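Local structure of tRNA (cytosine(72)-C(5))-methyltransferase (Pyrococcus horikoshii, 5ZVE) at residues A[43-48]-A[176-181]; A[117-122]-A[138-143]; A[202-207]-A[268-273]; A[317-322]-A[376-381]. The protein transfers a methyl group from S-adenosyl-L-methionine to the C5 position of cytosine 72 in several tRNAs. All blocks are in the same frame, centred on the assembly; numbering follows the deposited sequence.

Overall arrangement
Interactions 3 and 4 are buried and share one sheet of the methyltransferase domain: strand 267-273 of the first lies beside strand 316-322 of the second, their centres about 10 Å apart, and Leu272 N probably bonds to Val319 O between them. Both rest on regular strand hydrogen bonds, parallel in interaction 3 and antiparallel in interaction 4, but interaction 3 also reaches the bound S-adenosyl-L-homocysteine. Interaction 1 is a surface contact, its centre about 23 Å from that of interaction 3, in which a lysine, a water and one aromatic face do the joining. Interaction 2, partly buried, sits in the PUA domain about 48 Å from interaction 3, centre to centre, and relies on two bonds from loop amides.

Interaction 1: residues A[43-48]-A[176-181]; sequences LKISRE and KGYFYP
Lys44 and Tyr178 form the nearest CA pair, 6.0 Å apart, where the turn leading into helix 47-56 passes the Schellman motif at Gly177. No strand pairing joins the two segments; side chains bridge them. The extended chain of Lys44 runs past the carbonyl of Gly177 and brings NZ to Lys176 O at 3.2 Å, from above the carbonyl plane, while a water that accepts from NZ and donates to the same oxygen links them again. In Ile45, CG1 anti to the backbone N (chi1 -165°) and an extended chi2 carry CD1 over one face of the Tyr178 ring, 3.9 Å from its centroid in a CH-pi contact. Lys176 CB covers the opposite face. With an alanine in place of the tyrosine, Ile45 CD1 and Lys176 CB would probably lose the ring they both pack on, leaving a gap between the segments. Leu50 of helix 47-56 touches both Ile45 and Tyr178, Ala173 of helix 172-175 also meets the tyrosine, and Tyr178 bonds through its backbone to Asn41, just beyond strand 35-40.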
loop_
_atom_site.group_PDB
_atom_site.type_symbol
_atom_site.label_atom_id
_atom_site.label_comp_id
_atom_site.label_asym_id
_atom_site.label_seq_id
_atom_site.Cartn_x
_atom_site.Cartn_y
_atom_site.Cartn_z
ATOM N N LEU A 43 18.459 -2.365 9.900
ATOM C CA LEU A 43 18.916 -1.709 11.119
ATOM C C LEU A 43 19.067 -2.721 12.243
ATOM O O LEU A 43 19.864 -2.525 13.161
ATOM C CB LEU A 43 17.951 -0.600 11.548
ATOM C CG LEU A 43 17.891 0.681 10.718
ATOM C CD1 LEU A 43 16.940 1.661 11.368
ATOM C CD2 LEU A 43 19.274 1.301 10.584
ATOM N N LYS A 44 18.299 -3.805 12.166
ATOM C CA LYS A 44 18.259 -4.797 13.238
ATOM C C LYS A 44 18.715 -6.195 12.835
ATOM O O LYS A 44 19.146 -6.977 13.679
ATOM C CB LYS A 44 16.844 -4.891 13.804
ATOM C CG LYS A 44 16.367 -3.626 14.475
ATOM C CD LYS A 44 15.274 -3.949 15.467
ATOM C CE LYS A 44 15.261 -2.946 16.596
ATOM N NZ LYS A 44 14.640 -3.535 17.810
ATOM N N ILE A 45 18.609 -6.520 11.554
ATOM C CA ILE A 45 18.873 -7.880 11.113
ATOM C C ILE A 45 19.236 -7.882 9.634
ATOM O O ILE A 45 18.876 -6.961 8.904
ATOM C CB ILE A 45 17.636 -8.791 11.377
ATOM C CG1 ILE A 45 18.000 -10.277 11.282
ATOM C CG2 ILE A 45 16.477 -8.431 10.445
ATOM C CD1 ILE A 45 16.888 -11.204 11.735
ATOM N N SER A 46 19.958 -8.908 9.199
ATOM C CA SER A 46 20.278 -9.070 7.788
ATOM C C SER A 46 19.178 -9.883 7.128
ATOM O O SER A 46 18.380 -10.518 7.810
ATOM C CB SER A 46 21.626 -9.763 7.605
ATOM O OG SER A 46 21.514 -11.150 7.880
ATOM N N ARG A 47 19.139 -9.863 5.801
ATOM C CA ARG A 47 18.125 -10.597 5.052
ATOM C C ARG A 47 18.160 -12.112 5.330
ATOM O O ARG A 47 17.129 -12.726 5.614
ATOM C CB ARG A 47 18.307 -10.335 3.557
ATOM C CG ARG A 47 17.184 -10.840 2.675
ATOM C CD ARG A 47 17.707 -11.032 1.266
ATOM N NE ARG A 47 16.872 -10.419 0.244
ATOM C CZ ARG A 47 17.245 -10.281 -1.023
ATOM N NH1 ARG A 47 18.438 -10.715 -1.416
ATOM N NH2 ARG A 47 16.429 -9.710 -1.900
ATOM N N GLU A 48 19.338 -12.716 5.249
ATOM C CA GLU A 48 19.426 -14.166 5.377
ATOM C C GLU A 48 19.075 -14.629 6.785
ATOM O O GLU A 48 18.417 -15.650 6.960
ATOM C CB GLU A 48 20.816 -14.660 4.984
ATOM C CG GLU A 48 21.189 -14.307 3.553
ATOM C CD GLU A 48 20.111 -14.704 2.557
ATOM O OE1 GLU A 48 19.727 -15.887 2.534
ATOM O OE2 GLU A 48 19.633 -13.828 1.805
ATOM N N LYS A 176 9.908 -7.733 17.216
ATOM C CA LYS A 176 11.290 -7.339 17.453
ATOM C C LYS A 176 11.788 -6.346 16.398
ATOM O O LYS A 176 12.947 -5.934 16.424
ATOM C CB LYS A 176 12.196 -8.578 17.501
ATOM C CG LYS A 176 11.795 -9.574 18.587
ATOM C CD LYS A 176 12.970 -10.387 19.100
ATOM C CE LYS A 176 12.948 -11.810 18.564
ATOM N NZ LYS A 176 14.164 -12.583 18.967
ATOM N N GLY A 177 10.912 -5.967 15.472
ATOM C CA GLY A 177 11.232 -4.941 14.493
ATOM C C GLY A 177 12.130 -5.417 13.365
ATOM O O GLY A 177 12.857 -4.622 12.765
ATOM N N TYR A 178 12.074 -6.709 13.062
ATOM C CA TYR A 178 12.948 -7.299 12.052
ATOM C C TYR A 178 12.527 -6.957 10.625
ATOM O O TYR A 178 13.335 -7.039 9.701
ATOM C CB TYR A 178 12.997 -8.819 12.212
ATOM C CG TYR A 178 13.801 -9.302 13.399
ATOM C CD1 TYR A 178 14.682 -8.453 14.060
ATOM C CD2 TYR A 178 13.690 -10.612 13.849
ATOM C CE1 TYR A 178 15.423 -8.894 15.143
ATOM C CE2 TYR A 178 14.429 -11.063 14.928
ATOM C CZ TYR A 178 15.293 -10.201 15.570
ATOM O OH TYR A 178 16.027 -10.644 16.646
ATOM N N PHE A 179 11.266 -6.580 10.441
ATOM C CA PHE A 179 10.770 -6.277 9.103
ATOM C C PHE A 179 9.549 -5.367 9.112
ATOM O O PHE A 179 8.928 -5.134 10.151
ATOM C CB PHE A 179 10.443 -7.569 8.338
ATOM C CG PHE A 179 9.268 -8.327 8.891
ATOM C CD1 PHE A 179 7.976 -8.055 8.457
ATOM C CD2 PHE A 179 9.455 -9.321 9.838
ATOM C CE1 PHE A 179 6.893 -8.754 8.968
ATOM C CE2 PHE A 179 8.375 -10.024 10.348
ATOM C CZ PHE A 179 7.095 -9.739 9.912
ATOM N N TYR A 180 9.214 -4.858 7.933
ATOM C CA TYR A 180 8.065 -3.980 7.764
ATOM C C TYR A 180 7.356 -4.319 6.459
ATOM O O TYR A 180 7.932 -4.167 5.378
ATOM C CB TYR A 180 8.504 -2.514 7.781
ATOM C CG TYR A 180 7.362 -1.532 7.735
ATOM C CD1 TYR A 180 6.739 -1.115 8.903
ATOM C CD2 TYR A 180 6.904 -1.022 6.527
ATOM C CE1 TYR A 180 5.691 -0.218 8.869
ATOM C CE2 TYR A 180 5.863 -0.132 6.484
ATOM C CZ TYR A 180 5.257 0.271 7.657
ATOM O OH TYR A 180 4.214 1.165 7.618
ATOM N N PRO A 181 6.113 -4.808 6.555
ATOM C CA PRO A 181 5.346 -5.156 5.353
ATOM C C PRO A 181 5.149 -3.928 4.464
ATOM O O PRO A 181 4.699 -2.892 4.941
ATOM C CB PRO A 181 4.013 -5.678 5.908
ATOM C CG PRO A 181 3.973 -5.254 7.339
ATOM C CD PRO A 181 5.389 -5.120 7.797
HETATM O O HOH W 1 14.402 -6.012 18.603
#

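Interaction 2: residues A[117-122]-A[138-143]; sequences KNIKEG and GIARMD
Two backbone amides of the 117-122 loop, those of Glu121 and Gly122, donate across to the segment that leaves strand 134-140. Gly122 N meets Ala140 O at 2.6 Å, a nearly straight bond (173° at the hydrogen) whose donor is tilted from the carbonyl plane. The same oxygen also receives a CA-H...O contact from Glu121. One residue back, Glu121 N donates to Asp143 OD1 at 2.8 Å, approaching nearly along the carboxylate C-O bond. Asp143 stands at the N-cap position of helix 144-147, yet its carboxylate makes no capping bond there; OD1 serves the loop instead, with Lys120 CA beside it at 3.3 Å. With CG anti to the carbonyl carbon (chi1 -60°), the aspartate swings its oxygen toward this amide. Backbone bonds also join Ala140 to Asp123 and Ile119 to Tyr144.

Two of the basic side chains form salt bridges outside the contact: Arg141 NH2 with Glu157, Lys120 NZ with Asp123. Ile139 CG2 lies over one face of the Arg141 guanidinium, and it also touches Gly122 CA at 3.7 Å. Ile119 CG2 packs on Ala140 CB at 3.8 Å, the apolar part of the contact.

Within the PUA domain, the contact ties the loop between strands 112-115 and 124-128 to the end of strand 134-140, which lies between strands 124-128 and 154-161; Met147 of helix 144-147 covers Ile119, Ala140 and Met142.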
loop_
_atom_site.group_PDB
_atom_site.type_symbol
_atom_site.label_atom_id
_atom_site.label_comp_id
_atom_site.label_asym_id
_atom_site.label_seq_id
_atom_site.Cartn_x
_atom_site.Cartn_y
_atom_site.Cartn_z
ATOM N N LYS A 117 -29.742 -17.264 11.429
ATOM C CA LYS A 117 -30.078 -17.545 12.822
ATOM C C LYS A 117 -29.932 -19.017 13.214
ATOM O O LYS A 117 -29.909 -19.342 14.400
ATOM C CB LYS A 117 -31.507 -17.073 13.117
ATOM C CG LYS A 117 -31.813 -15.662 12.629
ATOM C CD LYS A 117 -32.625 -14.900 13.658
ATOM C CE LYS A 117 -32.704 -13.414 13.328
ATOM N NZ LYS A 117 -33.395 -13.140 12.034
ATOM N N ASN A 118 -29.817 -19.903 12.230
ATOM C CA ASN A 118 -29.679 -21.334 12.508
ATOM C C ASN A 118 -28.260 -21.743 12.903
ATOM O O ASN A 118 -28.012 -22.900 13.250
ATOM C CB ASN A 118 -30.112 -22.156 11.293
ATOM C CG ASN A 118 -31.611 -22.367 11.229
ATOM O OD1 ASN A 118 -32.311 -22.254 12.234
ATOM N ND2 ASN A 118 -32.109 -22.685 10.040
ATOM N N ILE A 119 -27.333 -20.793 12.864
ATOM C CA ILE A 119 -25.918 -21.104 13.028
ATOM C C ILE A 119 -25.532 -21.430 14.472
ATOM O O ILE A 119 -25.784 -20.649 15.390
ATOM C CB ILE A 119 -25.049 -19.939 12.534
ATOM C CG1 ILE A 119 -25.219 -19.760 11.024
ATOM C CG2 ILE A 119 -23.589 -20.174 12.892
ATOM C CD1 ILE A 119 -24.385 -18.636 10.447
ATOM N N LYS A 120 -24.900 -22.587 14.656
ATOM C CA LYS A 120 -24.384 -22.997 15.956
ATOM C C LYS A 120 -22.893 -23.327 15.851
ATOM O O LYS A 120 -22.389 -23.601 14.760
ATOM C CB LYS A 120 -25.181 -24.190 16.491
ATOM C CG LYS A 120 -25.352 -25.314 15.485
ATOM C CD LYS A 120 -26.388 -26.337 15.922
ATOM C CE LYS A 120 -26.446 -27.515 14.950
ATOM N NZ LYS A 120 -26.827 -27.099 13.566
ATOM N N GLU A 121 -22.188 -23.271 16.978
ATOM C CA GLU A 121 -20.769 -23.612 17.021
ATOM C C GLU A 121 -20.498 -24.939 16.319
ATOM O O GLU A 121 -21.237 -25.900 16.503
ATOM C CB GLU A 121 -20.274 -23.681 18.468
ATOM C CG GLU A 121 -18.807 -24.074 18.595
ATOM C CD GLU A 121 -18.262 -23.867 19.996
ATOM O OE1 GLU A 121 -19.073 -23.681 20.930
ATOM O OE2 GLU A 121 -17.021 -23.887 20.158
ATOM N N GLY A 122 -19.453 -24.971 15.495
ATOM C CA GLY A 122 -19.104 -26.162 14.740
ATOM C C GLY A 122 -19.743 -26.258 13.366
ATOM O O GLY A 122 -19.344 -27.091 12.553
ATOM N N GLY A 138 -15.745 -21.298 6.317
ATOM C CA GLY A 138 -15.106 -21.703 7.550
ATOM C C GLY A 138 -16.061 -22.364 8.518
ATOM O O GLY A 138 -17.148 -22.805 8.136
ATOM N N ILE A 139 -15.647 -22.435 9.779
ATOM C CA ILE A 139 -16.408 -23.135 10.811
ATOM C C ILE A 139 -16.722 -22.166 11.950
ATOM O O ILE A 139 -15.826 -21.524 12.503
ATOM C CB ILE A 139 -15.649 -24.377 11.370
ATOM C CG1 ILE A 139 -15.713 -25.564 10.402
ATOM C CG2 ILE A 139 -16.265 -24.837 12.680
ATOM C CD1 ILE A 139 -14.872 -25.442 9.152
ATOM N N ALA A 140 -18.003 -22.052 12.281
ATOM C CA ALA A 140 -18.449 -21.154 13.339
ATOM C C ALA A 140 -17.935 -21.615 14.698
ATOM O O ALA A 140 -18.032 -22.790 15.042
ATOM C CB ALA A 140 -19.966 -21.058 13.353
ATOM N N ARG A 141 -17.361 -20.684 15.452
ATOM C CA ARG A 141 -16.904 -20.958 16.807
ATOM C C ARG A 141 -17.794 -20.260 17.828
ATOM O O ARG A 141 -17.515 -20.271 19.026
ATOM C CB ARG A 141 -15.444 -20.530 16.969
ATOM C CG ARG A 141 -14.493 -21.320 16.083
ATOM C CD ARG A 141 -14.695 -22.818 16.277
ATOM N NE ARG A 141 -13.806 -23.607 15.431
ATOM C CZ ARG A 141 -13.954 -24.909 15.199
ATOM N NH1 ARG A 141 -14.961 -25.570 15.751
ATOM N NH2 ARG A 141 -13.097 -25.549 14.412
ATOM N N MET A 142 -18.861 -19.645 17.334
ATOM C CA MET A 142 -19.896 -19.063 18.179
ATOM C C MET A 142 -21.260 -19.436 17.638
ATOM O O MET A 142 -21.418 -19.658 16.439
ATOM C CB MET A 142 -19.779 -17.537 18.244
ATOM C CG MET A 142 -18.490 -17.009 18.830
ATOM S SD MET A 142 -18.487 -15.205 18.822
ATOM C CE MET A 142 -17.038 -14.832 19.802
ATOM N N ASP A 143 -22.246 -19.503 18.521
ATOM C CA ASP A 143 -23.627 -19.647 18.089
ATOM C C ASP A 143 -24.068 -18.318 17.490
ATOM O O ASP A 143 -23.376 -17.312 17.650
ATOM C CB ASP A 143 -24.529 -20.045 19.255
ATOM C CG ASP A 143 -24.125 -21.367 19.877
ATOM O OD1 ASP A 143 -23.750 -22.289 19.122
ATOM O OD2 ASP A 143 -24.189 -21.487 21.120
#

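Interaction 3: residues A[202-207]-A[268-273]; sequences IDMAAA and DKILLD. With SAH (S-adenosyl-L-homocysteine), chain C.
The amino nitrogen of S-adenosyl-L-homocysteine is gripped from both segments: it donates to Asp273 OD2 at 2.7 Å and to Ala205 O at 3.0 Å. Asp273 OD2 also forms a salt bridge with Lys211, while Ser321 bonds to its OD1, so both carboxylate oxygens are engaged, which should hold the group's rotation. Leading up to this site, strands 201-203 and 267-273 run parallel, Ile202 paired with Ile270 and Asp203 with Leu271. Leu271 N donates to Ile202 O at 2.8 Å, and Met204 N to Leu271 O at 3.3 Å. The arrangement is that of the class I Rossmann-like methyltransferase fold, with the cofactor product at the C-terminal ends of the parallel strands. Met204 bends at chi3 (61°), bringing CE tightly against Ile270 CG2 at 3.4 Å while CG touches Leu272 CD1 at 3.6 Å. Shortening Met204 to an alanine removes CG, SD and CE, and is likely to leave a gap between Ile270, Leu272 and Ala308 of helix 291-310. Asp203 lies alongside Leu271, its OD2 bonded to Thr212.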
loop_
_atom_site.group_PDB
_atom_site.type_symbol
_atom_site.label_atom_id
_atom_site.label_comp_id
_atom_site.label_asym_id
_atom_site.label_seq_id
_atom_site.Cartn_x
_atom_site.Cartn_y
_atom_site.Cartn_z
ATOM N N ILE A 202 13.272 15.572 3.341
ATOM C CA ILE A 202 11.908 15.774 3.807
ATOM C C ILE A 202 10.920 14.780 3.205
ATOM O O ILE A 202 10.805 14.665 1.985
ATOM C CB ILE A 202 11.404 17.190 3.492
ATOM C CG1 ILE A 202 12.342 18.246 4.085
ATOM C CG2 ILE A 202 9.981 17.363 4.014
ATOM C CD1 ILE A 202 11.894 19.671 3.812
ATOM N N ASP A 203 10.218 14.066 4.078
ATOM C CA ASP A 203 9.069 13.248 3.700
ATOM C C ASP A 203 7.812 14.011 4.116
ATOM O O ASP A 203 7.501 14.086 5.302
ATOM C CB ASP A 203 9.150 11.874 4.376
ATOM C CG ASP A 203 8.209 10.854 3.765
ATOM O OD1 ASP A 203 7.304 11.235 2.996
ATOM O OD2 ASP A 203 8.394 9.652 4.051
ATOM N N MET A 204 7.091 14.583 3.154
ATOM C CA MET A 204 6.056 15.556 3.505
ATOM C C MET A 204 4.666 14.952 3.641
ATOM O O MET A 204 3.716 15.648 3.983
ATOM C CB MET A 204 5.999 16.696 2.479
ATOM C CG MET A 204 5.958 16.270 1.022
ATOM S SD MET A 204 5.898 17.718 -0.066
ATOM C CE MET A 204 7.425 18.491 0.367
ATOM N N ALA A 205 4.553 13.655 3.387
ATOM C CA ALA A 205 3.340 12.915 3.697
ATOM C C ALA A 205 3.771 11.535 4.153
ATOM O O ALA A 205 3.671 10.561 3.403
ATOM C CB ALA A 205 2.421 12.837 2.494
ATOM N N ALA A 206 4.243 11.454 5.392
ATOM C CA ALA A 206 5.133 10.370 5.789
ATOM C C ALA A 206 4.466 9.229 6.544
ATOM O O ALA A 206 4.939 8.099 6.471
ATOM C CB ALA A 206 6.271 10.937 6.625
ATOM N N ALA A 207 3.372 9.506 7.248
ATOM C CA ALA A 207 2.754 8.493 8.103
ATOM C C ALA A 207 2.008 7.446 7.278
ATOM O O ALA A 207 1.426 7.776 6.248
ATOM C CB ALA A 207 1.817 9.150 9.106
ATOM N N ASP A 268 17.633 19.086 0.074
ATOM C CA ASP A 268 18.324 18.452 -1.039
ATOM C C ASP A 268 17.455 17.351 -1.642
ATOM O O ASP A 268 17.469 17.113 -2.851
ATOM C CB ASP A 268 19.667 17.890 -0.571
ATOM C CG ASP A 268 20.571 18.962 0.004
ATOM O OD1 ASP A 268 21.139 19.740 -0.788
ATOM O OD2 ASP A 268 20.689 19.046 1.246
ATOM N N LYS A 269 16.698 16.681 -0.784
ATOM C CA LYS A 269 15.869 15.566 -1.213
ATOM C C LYS A 269 14.490 15.672 -0.600
ATOM O O LYS A 269 14.335 15.829 0.614
ATOM C CB LYS A 269 16.512 14.226 -0.830
ATOM C CG LYS A 269 17.910 14.027 -1.392
ATOM C CD LYS A 269 17.857 13.685 -2.868
ATOM C CE LYS A 269 19.249 13.632 -3.474
ATOM N NZ LYS A 269 20.150 12.719 -2.732
ATOM N N ILE A 270 13.479 15.585 -1.449
ATOM C CA ILE A 270 12.114 15.548 -0.961
ATOM C C ILE A 270 11.375 14.339 -1.511
ATOM O O ILE A 270 11.367 14.099 -2.720
ATOM C CB ILE A 270 11.343 16.826 -1.334
ATOM C CG1 ILE A 270 11.867 18.020 -0.534
ATOM C CG2 ILE A 270 9.872 16.637 -1.075
ATOM C CD1 ILE A 270 11.106 19.309 -0.791
ATOM N N LEU A 271 10.769 13.571 -0.613
ATOM C CA LEU A 271 9.845 12.526 -1.014
ATOM C C LEU A 271 8.405 12.987 -0.869
ATOM O O LEU A 271 7.988 13.446 0.197
ATOM C CB LEU A 271 10.066 11.256 -0.193
ATOM C CG LEU A 271 8.984 10.196 -0.413
ATOM C CD1 LEU A 271 8.997 9.724 -1.854
ATOM C CD2 LEU A 271 9.166 9.025 0.539
ATOM N N LEU A 272 7.645 12.862 -1.950
ATOM C CA LEU A 272 6.230 13.180 -1.910
ATOM C C LEU A 272 5.426 11.942 -2.291
ATOM O O LEU A 272 5.089 11.727 -3.458
ATOM C CB LEU A 272 5.906 14.361 -2.835
ATOM C CG LEU A 272 4.446 14.809 -2.937
ATOM C CD1 LEU A 272 3.822 14.987 -1.561
ATOM C CD2 LEU A 272 4.347 16.103 -3.732
ATOM N N ASP A 273 5.147 11.117 -1.292
ATOM C CA ASP A 273 4.294 9.955 -1.478
ATOM C C ASP A 273 2.878 10.428 -1.200
ATOM O O ASP A 273 2.369 10.299 -0.090
ATOM C CB ASP A 273 4.716 8.818 -0.548
ATOM C CG ASP A 273 3.922 7.552 -0.772
ATOM O OD1 ASP A 273 3.583 7.256 -1.937
ATOM O OD2 ASP A 273 3.642 6.849 0.222
HETATM N N SAH C . 4.218 7.697 2.708
HETATM C CA SAH C . 3.483 6.931 3.708
HETATM C CB SAH C . 1.995 6.852 3.366
HETATM C CG SAH C . 1.370 8.122 2.782
HETATM S SD SAH C . -0.436 8.024 2.820
HETATM C C SAH C . 4.069 5.535 3.939
HETATM O O SAH C . 4.890 5.046 3.164
HETATM O OXT SAH C . 3.737 4.861 4.913
HETATM C "C5'" SAH C . -0.659 9.811 2.586
HETATM C "C4'" SAH C . -0.568 10.629 3.872
HETATM O "O4'" SAH C . -0.730 12.003 3.579
HETATM C "C3'" SAH C . -1.628 10.295 4.913
HETATM O "O3'" SAH C . -0.998 9.773 6.060
HETATM C "C2'" SAH C . -2.275 11.617 5.281
HETATM O "O2'" SAH C . -2.321 11.766 6.679
HETATM C "C1'" SAH C . -1.321 12.637 4.695
HETATM N N9 SAH C . -1.957 13.919 4.322
HETATM C C8 SAH C . -3.154 14.130 3.685
HETATM N N7 SAH C . -3.336 15.464 3.539
HETATM C C5 SAH C . -2.274 16.107 4.074
HETATM C C6 SAH C . -1.948 17.454 4.196
HETATM N N6 SAH C . -2.762 18.400 3.733
HETATM N N1 SAH C . -0.762 17.808 4.803
HETATM C C2 SAH C . 0.091 16.833 5.286
HETATM N N3 SAH C . -0.240 15.501 5.164
HETATM C C4 SAH C . -1.403 15.146 4.566
#

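Interaction 4: residues A[317-322]-A[376-381]; sequences VLVYST and IAKLRK
Ile376 opens the pairing opposite Ser321, its CG2 reaching Val319 CG1 at 4.4 Å in loose apolar contact. The strands 317-322 and 376-381 run antiparallel, their axes 4.7 Å apart at closest approach and 159° between directions. Ala377 forms a hydrogen-bonded pair with Tyr320: its N donates to Tyr320 O at 2.8 Å, and its O receives Tyr320 N in the carbonyl plane. The small Ala377 side chain lies on the same face as the Tyr320 ring, whose hydroxyl goes on to bond with Glu329 O.

Lys378 sits in a non-hydrogen-bonded pair with Val319. Its CG is anti to the backbone N (chi1 180°) and its chain is extended, which lays the methylenes across two valines: CG meets Val319 CG2 at 4.1 Å, and CG and CE both rest on Val317 CG1. Leu379 repeats the two-bond pattern with Leu318, its N donating to Leu318 O at 2.7 Å; its side chain, on the face that helix 331-339 covers, touches Met337 of that helix and Met342 of the neighbouring strand 342-344. Arg380 bends at chi2 and chi3, folding back until Val317 CG2 stands at the guanidinium edge, in its plane and 3.3 Å from NH2.

Strand 374-381 thus runs antiparallel beside strand 316-322, which itself pairs in parallel with 267-273, as the reversed last strand does in the class I S-adenosyl-L-methionine-dependent methyltransferase fold.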
loop_
_atom_site.group_PDB
_atom_site.type_symbol
_atom_site.label_atom_id
_atom_site.label_comp_id
_atom_site.label_asym_id
_atom_site.label_seq_id
_atom_site.Cartn_x
_atom_site.Cartn_y
_atom_site.Cartn_z
ATOM N N VAL A 317 16.425 17.191 -5.515
ATOM C CA VAL A 317 15.705 16.081 -6.120
ATOM C C VAL A 317 14.353 15.857 -5.450
ATOM O O VAL A 317 14.249 15.810 -4.220
ATOM C CB VAL A 317 16.520 14.782 -6.047
ATOM C CG1 VAL A 317 15.697 13.598 -6.559
ATOM C CG2 VAL A 317 17.812 14.931 -6.830
ATOM N N LEU A 318 13.317 15.726 -6.269
ATOM C CA LEU A 318 11.995 15.365 -5.775
ATOM C C LEU A 318 11.587 14.002 -6.308
ATOM O O LEU A 318 11.687 13.735 -7.507
ATOM C CB LEU A 318 10.957 16.419 -6.175
ATOM C CG LEU A 318 9.483 16.047 -5.967
ATOM C CD1 LEU A 318 9.126 15.994 -4.494
ATOM C CD2 LEU A 318 8.573 17.019 -6.705
ATOM N N VAL A 319 11.149 13.131 -5.410
ATOM C CA VAL A 319 10.526 11.889 -5.832
ATOM C C VAL A 319 9.043 11.952 -5.504
ATOM O O VAL A 319 8.651 12.115 -4.345
ATOM C CB VAL A 319 11.176 10.649 -5.178
ATOM C CG1 VAL A 319 10.246 9.453 -5.277
ATOM C CG2 VAL A 319 12.507 10.341 -5.844
ATOM N N TYR A 320 8.231 11.841 -6.547
ATOM C CA TYR A 320 6.784 11.852 -6.430
ATOM C C TYR A 320 6.234 10.458 -6.690
ATOM O O TYR A 320 6.566 9.833 -7.696
ATOM C CB TYR A 320 6.197 12.868 -7.413
ATOM C CG TYR A 320 4.691 12.963 -7.460
ATOM C CD1 TYR A 320 3.994 13.765 -6.560
ATOM C CD2 TYR A 320 3.965 12.297 -8.442
ATOM C CE1 TYR A 320 2.611 13.879 -6.620
ATOM C CE2 TYR A 320 2.584 12.402 -8.506
ATOM C CZ TYR A 320 1.912 13.199 -7.594
ATOM O OH TYR A 320 0.537 13.306 -7.655
ATOM N N SER A 321 5.413 9.958 -5.774
ATOM C CA SER A 321 4.805 8.649 -5.964
ATOM C C SER A 321 3.343 8.625 -5.537
ATOM O O SER A 321 2.934 9.332 -4.616
ATOM C CB SER A 321 5.594 7.570 -5.205
ATOM O OG SER A 321 5.550 7.768 -3.803
ATOM N N THR A 322 2.559 7.802 -6.223
ATOM C CA THR A 322 1.181 7.536 -5.829
ATOM C C THR A 322 0.868 6.053 -5.966
ATOM O O THR A 322 1.548 5.333 -6.699
ATOM C CB THR A 322 0.162 8.327 -6.683
ATOM O OG1 THR A 322 0.065 7.723 -7.979
ATOM C CG2 THR A 322 0.568 9.792 -6.835
ATOM N N ILE A 376 5.789 6.291 -10.083
ATOM C CA ILE A 376 6.983 6.911 -9.513
ATOM C C ILE A 376 7.618 7.888 -10.496
ATOM O O ILE A 376 7.936 7.520 -11.627
ATOM C CB ILE A 376 8.061 5.867 -9.121
ATOM C CG1 ILE A 376 7.473 4.737 -8.273
ATOM C CG2 ILE A 376 9.218 6.539 -8.393
ATOM C CD1 ILE A 376 8.511 3.661 -7.903
ATOM N N ALA A 377 7.800 9.130 -10.060
ATOM C CA ALA A 377 8.516 10.123 -10.849
ATOM C C ALA A 377 9.701 10.673 -10.064
ATOM O O ALA A 377 9.573 10.993 -8.883
ATOM C CB ALA A 377 7.577 11.256 -11.262
ATOM N N LYS A 378 10.847 10.800 -10.724
ATOM C CA LYS A 378 12.029 11.374 -10.092
ATOM C C LYS A 378 12.471 12.622 -10.828
ATOM O O LYS A 378 12.765 12.568 -12.024
ATOM C CB LYS A 378 13.182 10.373 -10.060
ATOM C CG LYS A 378 14.440 10.925 -9.411
ATOM C CD LYS A 378 15.656 10.113 -9.797
ATOM C CE LYS A 378 16.871 10.551 -9.007
ATOM N NZ LYS A 378 18.097 9.843 -9.450
ATOM N N LEU A 379 12.541 13.743 -10.114
ATOM C CA LEU A 379 12.853 15.018 -10.757
ATOM C C LEU A 379 14.006 15.783 -10.126
ATOM O O LEU A 379 14.265 15.690 -8.924
ATOM C CB LEU A 379 11.635 15.931 -10.764
ATOM C CG LEU A 379 10.385 15.504 -11.520
ATOM C CD1 LEU A 379 9.620 16.729 -11.895
ATOM C CD2 LEU A 379 10.728 14.755 -12.748
ATOM N N ARG A 380 14.669 16.567 -10.966
ATOM C CA ARG A 380 15.758 17.435 -10.560
ATOM C C ARG A 380 15.345 18.895 -10.774
ATOM O O ARG A 380 14.885 19.261 -11.859
ATOM C CB ARG A 380 17.016 17.083 -11.358
ATOM C CG ARG A 380 18.130 18.110 -11.354
ATOM C CD ARG A 380 18.748 18.263 -9.979
ATOM N NE ARG A 380 19.088 17.000 -9.317
ATOM C CZ ARG A 380 19.980 16.115 -9.757
ATOM N NH1 ARG A 380 20.657 16.337 -10.873
ATOM N NH2 ARG A 380 20.206 15.004 -9.066
ATOM N N LYS A 381 15.487 19.715 -9.735
ATOM C CA LYS A 381 15.141 21.133 -9.822
ATOM C C LYS A 381 16.260 21.923 -10.493
ATOM O O LYS A 381 17.284 22.207 -9.870
ATOM C CB LYS A 381 14.857 21.711 -8.435
ATOM C CG LYS A 381 14.531 23.195 -8.447
ATOM C CD LYS A 381 14.141 23.699 -7.069
ATOM C CE LYS A 381 13.744 25.168 -7.117
ATOM N NZ LYS A 381 13.298 25.681 -5.791
#